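Side-chain contacts in NIF3-related protein (Bacillus cereus, PDB 2GX8), which is of unknown function but binds zinc ions at a dimetal site conserved in the Nif3 family and also carries a probable regulatory domain: residues E277-L281 and G282-E286; A342-A345 and M346-G349; S235-R238 and K239-A243; Q370-E373 and K374-A377. All coordinates share one frame; numbering follows the deposited sequence.

Interaction 1. Residues E277-L281 and G282-E286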
ATOM      1  N   GLU C 277     -17.382  30.905 -36.223  1.00 61.93           N
ATOM      2  CA  GLU C 277     -18.830  30.882 -36.441  1.00 61.32           C
ATOM      3  C   GLU C 277     -19.426  29.583 -35.903  1.00 60.62           C
ATOM      4  O   GLU C 277     -18.737  28.559 -35.855  1.00 58.95           O
ATOM      5  CB  GLU C 277     -19.198  31.078 -37.919  1.00 61.62           C
ATOM      6  CG  GLU C 277     -19.284  32.555 -38.370  1.00 62.81           C
ATOM      7  CD  GLU C 277     -19.833  32.729 -39.796  1.00 63.02           C
ATOM      8  OE1 GLU C 277     -19.803  31.751 -40.582  1.00 65.29           O
ATOM      9  OE2 GLU C 277     -20.276  33.853 -40.138  1.00 65.25           O
ATOM     10  N   GLU C 278     -20.699  29.652 -35.492  1.00 60.09           N
ATOM     11  CA  GLU C 278     -21.450  28.505 -34.962  1.00 59.13           C
ATOM     12  C   GLU C 278     -21.669  27.492 -36.085  1.00 58.10           C
ATOM     13  O   GLU C 278     -21.853  27.870 -37.245  1.00 58.76           O
ATOM     14  CB  GLU C 278     -22.805  28.961 -34.395  1.00 58.21           C
ATOM     15  CG  GLU C 278     -23.568  27.935 -33.531  1.00 57.78           C
ATOM     16  CD  GLU C 278     -25.018  28.357 -33.228  1.00 60.21           C
ATOM     17  OE1 GLU C 278     -25.803  28.545 -34.199  1.00 63.24           O
ATOM     18  OE2 GLU C 278     -25.396  28.480 -32.023  1.00 59.45           O
ATOM     19  N   MET C 279     -21.633  26.213 -35.721  1.00 56.70           N
ATOM     20  CA  MET C 279     -21.814  25.085 -36.614  1.00 56.69           C
ATOM     21  C   MET C 279     -22.531  23.997 -35.841  1.00 55.39           C
ATOM     22  O   MET C 279     -22.593  24.042 -34.597  1.00 55.82           O
ATOM     23  CB  MET C 279     -20.471  24.426 -36.938  1.00 57.24           C
ATOM     24  CG  MET C 279     -19.372  25.291 -37.455  1.00 58.00           C
ATOM     25  SD  MET C 279     -18.010  24.174 -37.710  1.00 59.27           S
ATOM     26  CE  MET C 279     -16.731  25.339 -38.192  1.00 59.45           C
ATOM     27  N   THR C 280     -22.998  22.983 -36.580  1.00 53.47           N
ATOM     28  CA  THR C 280     -23.581  21.812 -35.949  1.00 52.27           C
ATOM     29  C   THR C 280     -22.408  20.897 -35.618  1.00 53.00           C
ATOM     30  O   THR C 280     -21.285  21.141 -36.079  1.00 51.43           O
ATOM     31  CB  THR C 280     -24.600  21.069 -36.855  1.00 52.40           C
ATOM     32  OG1 THR C 280     -23.937  20.482 -37.981  1.00 49.05           O
ATOM     33  CG2 THR C 280     -25.727  22.023 -37.342  1.00 49.82           C
ATOM     34  N   LEU C 281     -22.659  19.854 -34.827  1.00 53.58           N
ATOM     35  CA  LEU C 281     -21.618  18.916 -34.450  1.00 55.70           C
ATOM     36  C   LEU C 281     -21.162  18.195 -35.715  1.00 56.96           C
ATOM     37  O   LEU C 281     -19.979  18.046 -35.943  1.00 58.19           O
ATOM     38  CB  LEU C 281     -22.168  17.937 -33.415  1.00 55.26           C
ATOM     39  CG  LEU C 281     -21.274  16.856 -32.835  1.00 55.06           C
ATOM     40  CD1 LEU C 281     -19.985  17.398 -32.218  1.00 52.73           C
ATOM     41  CD2 LEU C 281     -22.084  16.077 -31.811  1.00 57.07           C
ATOM     42  N   GLY C 282     -22.118  17.810 -36.565  1.00 58.60           N
ATOM     43  CA  GLY C 282     -21.835  17.129 -37.838  1.00 57.28           C
ATOM     44  C   GLY C 282     -20.846  17.854 -38.736  1.00 55.96           C
ATOM     45  O   GLY C 282     -19.941  17.220 -39.283  1.00 54.21           O
ATOM     46  N   GLN C 283     -21.018  19.170 -38.898  1.00 53.65           N
ATOM     47  CA  GLN C 283     -20.059  19.965 -39.684  1.00 54.57           C
ATOM     48  C   GLN C 283     -18.808  20.365 -38.922  1.00 54.64           C
ATOM     49  O   GLN C 283     -17.773  20.637 -39.530  1.00 55.97           O
ATOM     50  CB  GLN C 283     -20.686  21.198 -40.291  1.00 53.80           C
ATOM     51  CG  GLN C 283     -21.604  21.895 -39.383  1.00 56.20           C
ATOM     52  CD  GLN C 283     -22.353  22.987 -40.100  1.00 59.39           C
ATOM     53  OE1 GLN C 283     -21.778  24.024 -40.456  1.00 59.98           O
ATOM     54  NE2 GLN C 283     -23.648  22.769 -40.310  1.00 56.98           N
ATOM     55  N   PHE C 284     -18.901  20.436 -37.601  1.00 54.23           N
ATOM     56  CA  PHE C 284     -17.710  20.675 -36.843  1.00 53.64           C
ATOM     57  C   PHE C 284     -16.800  19.470 -37.007  1.00 53.21           C
ATOM     58  O   PHE C 284     -15.616  19.622 -37.260  1.00 55.09           O
ATOM     59  CB  PHE C 284     -17.985  20.954 -35.381  1.00 52.67           C
ATOM     60  CG  PHE C 284     -16.730  21.019 -34.566  1.00 53.55           C
ATOM     61  CD1 PHE C 284     -15.826  22.061 -34.754  1.00 47.80           C
ATOM     62  CD2 PHE C 284     -16.442  20.029 -33.630  1.00 50.40           C
ATOM     63  CE1 PHE C 284     -14.657  22.118 -34.021  1.00 51.60           C
ATOM     64  CE2 PHE C 284     -15.268  20.071 -32.874  1.00 51.94           C
ATOM     65  CZ  PHE C 284     -14.370  21.108 -33.068  1.00 50.10           C
ATOM     66  N   ALA C 285     -17.367  18.278 -36.849  1.00 53.16           N
ATOM     67  CA  ALA C 285     -16.657  17.000 -37.056  1.00 51.65           C
ATOM     68  C   ALA C 285     -15.930  16.917 -38.393  1.00 52.67           C
ATOM     69  O   ALA C 285     -14.818  16.408 -38.426  1.00 52.15           O
ATOM     70  CB  ALA C 285     -17.605  15.879 -36.955  1.00 52.77           C
ATOM     71  N   GLU C 286     -16.567  17.391 -39.479  1.00 52.25           N
ATOM     72  CA  GLU C 286     -15.942  17.479 -40.811  1.00 54.36           C
ATOM     73  C   GLU C 286     -14.770  18.431 -40.759  1.00 54.32           C
ATOM     74  O   GLU C 286     -13.692  18.128 -41.277  1.00 54.63           O
ATOM     75  CB  GLU C 286     -16.925  17.988 -41.897  1.00 54.05           C
ATOM     76  CG  GLU C 286     -17.955  16.957 -42.302  1.00 58.41           C
ATOM     77  CD  GLU C 286     -17.295  15.648 -42.738  1.00 67.32           C
ATOM     78  OE1 GLU C 286     -16.454  15.738 -43.669  1.00 71.80           O
ATOM     79  OE2 GLU C 286     -17.606  14.557 -42.154  1.00 59.37           O
TER
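L281 O takes the amide of A285 in a nearly straight bond, A285 N to L281 O 2.8 Å. One residue earlier, F284 N donates to T280 O over 2.9 Å. These two bonds form the first turn of helix 281-292. T280 stands at its N-cap. Its OG1 accepts from Q283 N at 3.3 Å, a long and weak bond but a well aligned one, with an N-H...O angle of 166°. The same hydroxyl oxygen also accepts from the Q283 side chain, with NE2 3.3 Å from T280 OG1 and the line tilted from the amide plane. This second bond is bent, at 136°. Q283 can reach back because its CG sits between its own backbone N and carbonyl carbon (chi1 41°), while the chain beyond is extended. It therefore lies across T280 at about a right angle. T280 OG1 has a further weak bond to L303 O.

Outward from the cap, packing takes over. M279 CB rests on Q283 CG at 3.7 Å. The M279 chain is extended beyond CG and carries SD to 3.6 Å from F284 CA. The sulfur is roughly level with the F284 ring and meets its rim. The ring itself packs on V307, V310, V331, V333 and V353, and L281 packs on V299, V331 and V353. A285 meets V397 of the second subunit. This is an N-capped strand-to-helix corner, where strand 270-280 turns into a helix packed by its apolar face against the sheet.

Interaction 2. Residues A342-A345 and M346-G349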
ATOM      1  N   ALA C 342     -17.542   7.796 -22.745  1.00 51.64           N
ATOM      2  CA  ALA C 342     -18.440   8.408 -23.731  1.00 51.26           C
ATOM      3  C   ALA C 342     -19.868   8.393 -23.209  1.00 50.88           C
ATOM      4  O   ALA C 342     -20.581   9.373 -23.393  1.00 52.92           O
ATOM      5  CB  ALA C 342     -18.317   7.768 -25.091  1.00 51.32           C
ATOM      6  N   HIS C 343     -20.297   7.342 -22.505  1.00 50.22           N
ATOM      7  CA  HIS C 343     -21.658   7.411 -21.921  1.00 50.49           C
ATOM      8  C   HIS C 343     -21.692   8.497 -20.847  1.00 51.86           C
ATOM      9  O   HIS C 343     -22.697   9.171 -20.693  1.00 52.09           O
ATOM     10  CB  HIS C 343     -22.145   6.071 -21.343  1.00 50.48           C
ATOM     11  CG  HIS C 343     -22.839   5.212 -22.343  1.00 46.74           C
ATOM     12  ND1 HIS C 343     -24.105   5.504 -22.825  1.00 49.45           N
ATOM     13  CD2 HIS C 343     -22.444   4.092 -22.979  1.00 46.61           C
ATOM     14  CE1 HIS C 343     -24.457   4.591 -23.710  1.00 46.94           C
ATOM     15  NE2 HIS C 343     -23.476   3.709 -23.809  1.00 48.15           N
ATOM     16  N   ASP C 344     -20.586   8.651 -20.102  1.00 53.27           N
ATOM     17  CA  ASP C 344     -20.486   9.680 -19.068  1.00 54.77           C
ATOM     18  C   ASP C 344     -20.608  11.041 -19.712  1.00 55.90           C
ATOM     19  O   ASP C 344     -21.271  11.917 -19.167  1.00 57.94           O
ATOM     20  CB  ASP C 344     -19.160   9.617 -18.304  1.00 56.48           C
ATOM     21  CG  ASP C 344     -19.083   8.445 -17.335  1.00 56.31           C
ATOM     22  OD1 ASP C 344     -20.142   7.869 -17.020  1.00 56.52           O
ATOM     23  OD2 ASP C 344     -17.965   8.127 -16.863  1.00 57.60           O
ATOM     24  N   ALA C 345     -19.999  11.208 -20.886  1.00 56.07           N
ATOM     25  CA  ALA C 345     -20.057  12.483 -21.616  1.00 55.07           C
ATOM     26  C   ALA C 345     -21.468  12.808 -22.128  1.00 56.22           C
ATOM     27  O   ALA C 345     -21.893  13.955 -22.035  1.00 56.39           O
ATOM     28  CB  ALA C 345     -19.076  12.492 -22.733  1.00 53.71           C
ATOM     29  N   MET C 346     -22.190  11.819 -22.659  1.00 56.67           N
ATOM     30  CA  MET C 346     -23.575  12.069 -23.074  1.00 60.02           C
ATOM     31  C   MET C 346     -24.392  12.509 -21.862  1.00 58.63           C
ATOM     32  O   MET C 346     -25.192  13.422 -21.982  1.00 60.20           O
ATOM     33  CB  MET C 346     -24.237  10.850 -23.701  1.00 59.15           C
ATOM     34  CG  MET C 346     -23.354  10.060 -24.586  1.00 62.89           C
ATOM     35  SD  MET C 346     -24.225   8.937 -25.663  1.00 67.37           S
ATOM     36  CE  MET C 346     -25.798   8.717 -24.840  1.00 74.59           C
ATOM     37  N   MET C 347     -24.181  11.872 -20.702  1.00 58.29           N
ATOM     38  CA  MET C 347     -24.857  12.262 -19.440  1.00 56.16           C
ATOM     39  C   MET C 347     -24.505  13.671 -18.958  1.00 56.94           C
ATOM     40  O   MET C 347     -25.314  14.318 -18.306  1.00 58.88           O
ATOM     41  CB  MET C 347     -24.608  11.231 -18.310  1.00 55.90           C
ATOM     42  CG  MET C 347     -25.499   9.995 -18.449  1.00 54.51           C
ATOM     43  SD  MET C 347     -25.466   8.825 -17.093  1.00 52.24           S
ATOM     44  CE  MET C 347     -23.734   8.423 -17.165  1.00 47.74           C
ATOM     45  N   LEU C 348     -23.289  14.144 -19.235  1.00 57.38           N
ATOM     46  CA  LEU C 348     -22.914  15.510 -18.863  1.00 56.02           C
ATOM     47  C   LEU C 348     -23.546  16.508 -19.843  1.00 56.23           C
ATOM     48  O   LEU C 348     -23.739  17.671 -19.511  1.00 55.66           O
ATOM     49  CB  LEU C 348     -21.402  15.703 -18.886  1.00 56.10           C
ATOM     50  CG  LEU C 348     -20.535  14.975 -17.857  1.00 53.65           C
ATOM     51  CD1 LEU C 348     -19.063  15.216 -18.160  1.00 54.32           C
ATOM     52  CD2 LEU C 348     -20.874  15.421 -16.427  1.00 52.97           C
ATOM     53  N   GLY C 349     -23.883  16.032 -21.038  1.00 56.03           N
ATOM     54  CA  GLY C 349     -24.399  16.885 -22.108  1.00 55.87           C
ATOM     55  C   GLY C 349     -23.229  17.407 -22.946  1.00 55.74           C
ATOM     56  O   GLY C 349     -23.325  18.462 -23.552  1.00 55.57           O
TER
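H343 and M346 run alongside each other, three residues apart on helix 339-348. This helix is the crossover of a beta-alpha-beta unit between strands 331-335 and 351-354. The M346 methyl comes to the imidazole obliquely, with CE 4.2 Å from H343 ND1. The sulfur is also oblique to the ring, 5.1 Å from its centroid. M346 CG is anti to its carbonyl carbon, which sets it 3.1 Å from A342 O. Y339 meets the H343 ring edge-to-face, and D72 of the second subunit packs on H343 as well.

The next pair, D344 and M347, has its side chains crossing at a slant. The M347 chain bends at its last torsion (chi3 -60°), and this turns CE back to 3.6 Å from D344 OD1. The other carboxylate oxygen, D344 OD2, bonds a HEPES molecule, probably from the crystallisation liquor. L348 packs on I321 and N322 of helix 321-326, and D344 also touches I321. In the backbone, M346 N bonds A342 O and M347 N bonds H343 O. L348 N forks, with a bent bond to D344 O and a weak one to A345 O.

The helix ends in a Schellman motif. G349 is its C-prime residue and has positive phi (90°). The amide of the next residue, L350, pairs with A345 O. G349 N meets M346 O at 3.1 Å and makes a further weak bond to A345 O.

Interaction 3. Residues S235-R238 and K239-A243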
ATOM      1  N   SER C 235      11.755  29.420 -11.253  1.00 58.26           N
ATOM      2  CA  SER C 235      12.695  28.866 -12.228  1.00 59.31           C
ATOM      3  C   SER C 235      13.769  29.878 -12.670  1.00 60.65           C
ATOM      4  O   SER C 235      14.872  29.480 -13.074  1.00 61.34           O
ATOM      5  CB  SER C 235      11.959  28.338 -13.456  1.00 59.36           C
ATOM      6  OG  SER C 235      11.505  29.399 -14.275  1.00 59.77           O
ATOM      7  N   LEU C 236      13.460  31.173 -12.607  1.00 60.66           N
ATOM      8  CA  LEU C 236      14.442  32.192 -12.988  1.00 60.86           C
ATOM      9  C   LEU C 236      15.329  32.658 -11.837  1.00 60.79           C
ATOM     10  O   LEU C 236      16.214  33.484 -12.051  1.00 60.56           O
ATOM     11  CB  LEU C 236      13.780  33.421 -13.633  1.00 61.02           C
ATOM     12  CG  LEU C 236      13.205  33.389 -15.054  1.00 61.34           C
ATOM     13  CD1 LEU C 236      12.705  34.785 -15.440  1.00 58.76           C
ATOM     14  CD2 LEU C 236      14.231  32.894 -16.084  1.00 62.94           C
ATOM     15  N   GLN C 237      15.105  32.131 -10.633  1.00 60.90           N
ATOM     16  CA  GLN C 237      15.873  32.559  -9.454  1.00 60.75           C
ATOM     17  C   GLN C 237      17.409  32.537  -9.652  1.00 60.36           C
ATOM     18  O   GLN C 237      18.087  33.568  -9.530  1.00 59.12           O
ATOM     19  CB  GLN C 237      15.453  31.792  -8.176  1.00 61.26           C
ATOM     20  CG  GLN C 237      16.086  32.375  -6.882  1.00 61.28           C
ATOM     21  CD  GLN C 237      15.689  31.667  -5.594  1.00 61.63           C
ATOM     22  OE1 GLN C 237      16.521  31.499  -4.708  1.00 66.24           O
ATOM     23  NE2 GLN C 237      14.424  31.265  -5.477  1.00 61.83           N
ATOM     24  N   ARG C 238      17.940  31.377  -9.994  1.00 59.49           N
ATOM     25  CA  ARG C 238      19.381  31.217 -10.132  1.00 60.44           C
ATOM     26  C   ARG C 238      20.033  32.241 -11.086  1.00 59.88           C
ATOM     27  O   ARG C 238      20.977  32.944 -10.705  1.00 59.31           O
ATOM     28  CB  ARG C 238      19.699  29.770 -10.514  1.00 60.51           C
ATOM     29  CG  ARG C 238      21.163  29.439 -10.477  1.00 63.88           C
ATOM     30  CD  ARG C 238      21.352  27.959 -10.666  1.00 69.35           C
ATOM     31  NE  ARG C 238      22.697  27.643 -11.128  1.00 72.69           N
ATOM     32  CZ  ARG C 238      23.045  27.636 -12.411  1.00 75.96           C
ATOM     33  NH1 ARG C 238      22.139  27.948 -13.334  1.00 77.58           N
ATOM     34  NH2 ARG C 238      24.289  27.323 -12.774  1.00 75.63           N
ATOM     35  N   LYS C 239      19.499  32.329 -12.303  1.00 59.63           N
ATOM     36  CA  LYS C 239      19.970  33.265 -13.321  1.00 58.88           C
ATOM     37  C   LYS C 239      19.835  34.725 -12.861  1.00 58.62           C
ATOM     38  O   LYS C 239      20.773  35.504 -12.998  1.00 59.08           O
ATOM     39  CB  LYS C 239      19.237  33.021 -14.655  1.00 58.90           C
ATOM     40  CG  LYS C 239      19.417  34.128 -15.670  1.00 58.60           C
ATOM     41  CD  LYS C 239      18.860  33.798 -17.042  1.00 58.73           C
ATOM     42  CE  LYS C 239      19.208  34.931 -17.998  1.00 57.04           C
ATOM     43  NZ  LYS C 239      18.974  34.581 -19.421  1.00 56.29           N
ATOM     44  N   VAL C 240      18.684  35.081 -12.295  1.00 57.83           N
ATOM     45  CA  VAL C 240      18.439  36.449 -11.832  1.00 57.53           C
ATOM     46  C   VAL C 240      19.330  36.889 -10.645  1.00 58.14           C
ATOM     47  O   VAL C 240      19.816  38.028 -10.611  1.00 58.32           O
ATOM     48  CB  VAL C 240      16.928  36.690 -11.540  1.00 57.85           C
ATOM     49  CG1 VAL C 240      16.715  37.988 -10.790  1.00 55.69           C
ATOM     50  CG2 VAL C 240      16.101  36.660 -12.849  1.00 55.94           C
ATOM     51  N   ILE C 241      19.551  35.986  -9.689  1.00 57.77           N
ATOM     52  CA  ILE C 241      20.426  36.258  -8.543  1.00 56.77           C
ATOM     53  C   ILE C 241      21.879  36.440  -9.024  1.00 57.78           C
ATOM     54  O   ILE C 241      22.581  37.342  -8.570  1.00 58.59           O
ATOM     55  CB  ILE C 241      20.319  35.134  -7.428  1.00 57.29           C
ATOM     56  CG1 ILE C 241      18.901  35.059  -6.833  1.00 55.33           C
ATOM     57  CG2 ILE C 241      21.338  35.310  -6.304  1.00 54.21           C
ATOM     58  CD1 ILE C 241      18.323  36.390  -6.425  1.00 53.15           C
ATOM     59  N   LYS C 242      22.316  35.599  -9.959  1.00 57.70           N
ATOM     60  CA  LYS C 242      23.676  35.681 -10.475  1.00 57.59           C
ATOM     61  C   LYS C 242      23.952  37.012 -11.183  1.00 57.69           C
ATOM     62  O   LYS C 242      25.005  37.621 -10.973  1.00 58.40           O
ATOM     63  CB  LYS C 242      23.986  34.491 -11.396  1.00 58.05           C
ATOM     64  CG  LYS C 242      25.381  34.539 -12.023  1.00 57.40           C
ATOM     65  CD  LYS C 242      25.693  33.325 -12.860  1.00 58.30           C
ATOM     66  CE  LYS C 242      25.968  32.112 -12.006  1.00 59.38           C
ATOM     67  NZ  LYS C 242      26.556  31.023 -12.826  1.00 60.98           N
ATOM     68  N   ALA C 243      23.006  37.454 -12.010  1.00 57.34           N
ATOM     69  CA  ALA C 243      23.117  38.719 -12.743  1.00 57.30           C
ATOM     70  C   ALA C 243      23.103  39.902 -11.782  1.00 57.25           C
ATOM     71  O   ALA C 243      23.842  40.884 -11.944  1.00 57.15           O
ATOM     72  CB  ALA C 243      21.980  38.849 -13.735  1.00 57.16           C
TER
HETATM   73  O   HOH W   1      17.546  30.359 -13.289  1.00 62.20           O
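V240 N, I241 N and K242 N each donate to the carbonyl four residues back, on L236, Q237 and R238. The shortest of these bonds is I241 N to Q237 O, 2.8 Å. Ahead of them, one water bridges the backbone. It donates to S235 O at 2.8 Å and accepts from K239 N at 2.9 Å. The water thus stands in for the direct bond from K239 N to S235 O.

These bonds make the first turns of helix 237-247, which follows strand 221-233 and precedes strand 255-260. The helix packs on both strands: Q237 touches I232 and V257, V240 touches I232, and I241 touches Y255.

Two apolar contacts each span one turn. The side chains of Q237 and I241 run alongside each other, with Q237 CG 3.9 Å from I241 CG1. V240 CG2 is anti to its carbonyl carbon and reaches back to L236 CB at 4.1 Å.

Charged groups occupy the exposed side. K242 bends at chi3 (-74°), and its NZ ends 4.3 Å from R238 NH2. The ammonium approaches the guanidinium obliquely. These like charges would probably repel each other weakly.

Interaction 4. Residues Q370-E373 and K374-A377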
ATOM      1  N   GLN C 370      10.083  25.787 -34.300  1.00 63.04           N
ATOM      2  CA  GLN C 370      10.572  26.330 -33.036  1.00 62.62           C
ATOM      3  C   GLN C 370      12.057  26.033 -32.823  1.00 61.42           C
ATOM      4  O   GLN C 370      12.836  26.950 -32.607  1.00 61.19           O
ATOM      5  CB  GLN C 370       9.774  25.754 -31.854  1.00 62.28           C
ATOM      6  CG  GLN C 370       8.386  26.347 -31.632  1.00 64.84           C
ATOM      7  CD  GLN C 370       7.519  25.528 -30.655  1.00 65.48           C
ATOM      8  OE1 GLN C 370       6.759  26.081 -29.850  1.00 72.13           O
ATOM      9  NE2 GLN C 370       7.639  24.213 -30.721  1.00 65.60           N
ATOM     10  N   LEU C 371      12.445  24.759 -32.905  1.00 59.94           N
ATOM     11  CA  LEU C 371      13.839  24.370 -32.674  1.00 58.51           C
ATOM     12  C   LEU C 371      14.805  24.866 -33.750  1.00 58.56           C
ATOM     13  O   LEU C 371      15.892  25.326 -33.418  1.00 59.35           O
ATOM     14  CB  LEU C 371      13.991  22.858 -32.432  1.00 58.28           C
ATOM     15  CG  LEU C 371      15.359  22.387 -31.905  1.00 57.68           C
ATOM     16  CD1 LEU C 371      15.668  23.007 -30.531  1.00 55.86           C
ATOM     17  CD2 LEU C 371      15.488  20.868 -31.850  1.00 55.50           C
ATOM     18  N   GLN C 372      14.428  24.789 -35.025  1.00 58.65           N
ATOM     19  CA  GLN C 372      15.293  25.308 -36.092  1.00 59.16           C
ATOM     20  C   GLN C 372      15.577  26.791 -35.836  1.00 59.63           C
ATOM     21  O   GLN C 372      16.691  27.263 -36.008  1.00 60.92           O
ATOM     22  CB  GLN C 372      14.625  25.172 -37.453  1.00 58.64           C
ATOM     23  CG  GLN C 372      15.544  25.460 -38.619  1.00 60.78           C
ATOM     24  CD  GLN C 372      16.571  24.364 -38.844  1.00 62.37           C
ATOM     25  OE1 GLN C 372      17.771  24.574 -38.647  1.00 62.59           O
ATOM     26  NE2 GLN C 372      16.103  23.176 -39.231  1.00 61.05           N
ATOM     27  N   GLU C 373      14.547  27.513 -35.413  1.00 59.86           N
ATOM     28  CA  GLU C 373      14.603  28.939 -35.109  1.00 59.27           C
ATOM     29  C   GLU C 373      15.641  29.244 -34.009  1.00 59.03           C
ATOM     30  O   GLU C 373      16.415  30.200 -34.131  1.00 58.84           O
ATOM     31  CB  GLU C 373      13.187  29.365 -34.700  1.00 59.43           C
ATOM     32  CG  GLU C 373      12.827  30.828 -34.733  1.00 60.46           C
ATOM     33  CD  GLU C 373      11.310  31.057 -34.603  1.00 61.13           C
ATOM     34  OE1 GLU C 373      10.504  30.126 -34.862  1.00 62.39           O
ATOM     35  OE2 GLU C 373      10.925  32.191 -34.257  1.00 65.01           O
ATOM     36  N   LYS C 374      15.674  28.421 -32.956  1.00 58.38           N
ATOM     37  CA  LYS C 374      16.623  28.592 -31.841  1.00 58.24           C
ATOM     38  C   LYS C 374      18.064  28.276 -32.230  1.00 58.51           C
ATOM     39  O   LYS C 374      18.992  28.953 -31.796  1.00 58.28           O
ATOM     40  CB  LYS C 374      16.247  27.699 -30.651  1.00 57.93           C
ATOM     41  CG  LYS C 374      14.850  27.926 -30.050  1.00 58.27           C
ATOM     42  CD  LYS C 374      14.725  29.181 -29.176  1.00 56.78           C
ATOM     43  CE  LYS C 374      15.514  29.022 -27.889  1.00 56.50           C
ATOM     44  NZ  LYS C 374      15.224  30.113 -26.930  1.00 57.84           N
ATOM     45  N   VAL C 375      18.251  27.232 -33.032  1.00 59.22           N
ATOM     46  CA  VAL C 375      19.595  26.832 -33.437  1.00 59.26           C
ATOM     47  C   VAL C 375      20.137  27.785 -34.488  1.00 59.78           C
ATOM     48  O   VAL C 375      21.355  27.873 -34.676  1.00 60.37           O
ATOM     49  CB  VAL C 375      19.704  25.315 -33.885  1.00 59.56           C
ATOM     50  CG1 VAL C 375      19.037  24.417 -32.867  1.00 58.23           C
ATOM     51  CG2 VAL C 375      19.110  25.052 -35.269  1.00 58.82           C
ATOM     52  N   ASP C 376      19.242  28.503 -35.168  1.00 59.86           N
ATOM     53  CA  ASP C 376      19.667  29.488 -36.168  1.00 60.09           C
ATOM     54  C   ASP C 376      20.041  30.793 -35.478  1.00 59.79           C
ATOM     55  O   ASP C 376      20.982  31.479 -35.898  1.00 59.75           O
ATOM     56  CB  ASP C 376      18.611  29.701 -37.257  1.00 60.24           C
ATOM     57  CG  ASP C 376      18.367  28.444 -38.084  1.00 62.43           C
ATOM     58  OD1 ASP C 376      19.102  27.450 -37.883  1.00 63.41           O
ATOM     59  OD2 ASP C 376      17.428  28.431 -38.913  1.00 65.45           O
ATOM     60  N   ALA C 377      19.317  31.107 -34.404  1.00 59.38           N
ATOM     61  CA  ALA C 377      19.591  32.295 -33.599  1.00 59.65           C
ATOM     62  C   ALA C 377      20.963  32.181 -32.914  1.00 59.49           C
ATOM     63  O   ALA C 377      21.593  33.191 -32.584  1.00 59.93           O
ATOM     64  CB  ALA C 377      18.476  32.518 -32.562  1.00 59.16           C
TER
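K374 CG lies 3.4 Å from Q370 O, the carbonyl that also accepts the K374 amide over 3.2 Å. The first torsion of K374 sets CG anti to its own carbonyl carbon, on the side of the preceding turn. The chain then bends twice, at chi2 and chi3, and carries its amine end outward from segment Q370-E373. The side chain of K374 packs on S40 and M41. Q370 points to the same neighbourhood, where its NE2 bonds the hydroxyl of Y42.

E373 contributes mainly its carbonyl. A377 N donates to E373 O at 3.1 Å, and A377 CB sits 3.5 Å from the same oxygen.

Q372 is bent at chi2 (72°), which brings its end back toward the following turn. Its CG is 3.5 Å from D376 OD2, and the amide and carboxylate planes are 34° apart. D376 N donates to Q372 O at 3.0 Å in a bent bond of 134°. V375 CG2 also borders this carbonyl, 3.4 Å from Q372 O.

On the buried side, L371 and V375 touch loosely through CG and CG1, and L371 packs on M41 and I384. The whole is the last part of an amphipathic helix, 362-377. It starts just beyond the zinc ligands H357 and E360 and leads to strand 383-386, outermost in its mixed sheet within this chain.

Along the chain the order is interaction 3, interaction 1, interaction 2, interaction 4, and none touches another. Interactions 1 and 2 are neighbours, with centres about 19 Å apart. Their helices pack beside the same branched mixed sheet, in the part that holds strands 306-313, 331-335 and 351-354. Both also meet the second subunit. Interaction 3 lies on the opposite side of the chain's centre, about 48 Å from interaction 1, against another part of that branched sheet. Interaction 4 is about 24 Å from interaction 3, centre to centre. Its helix runs from the metal-site region to the other sheet, so the four contacts are spread over the length of the chain.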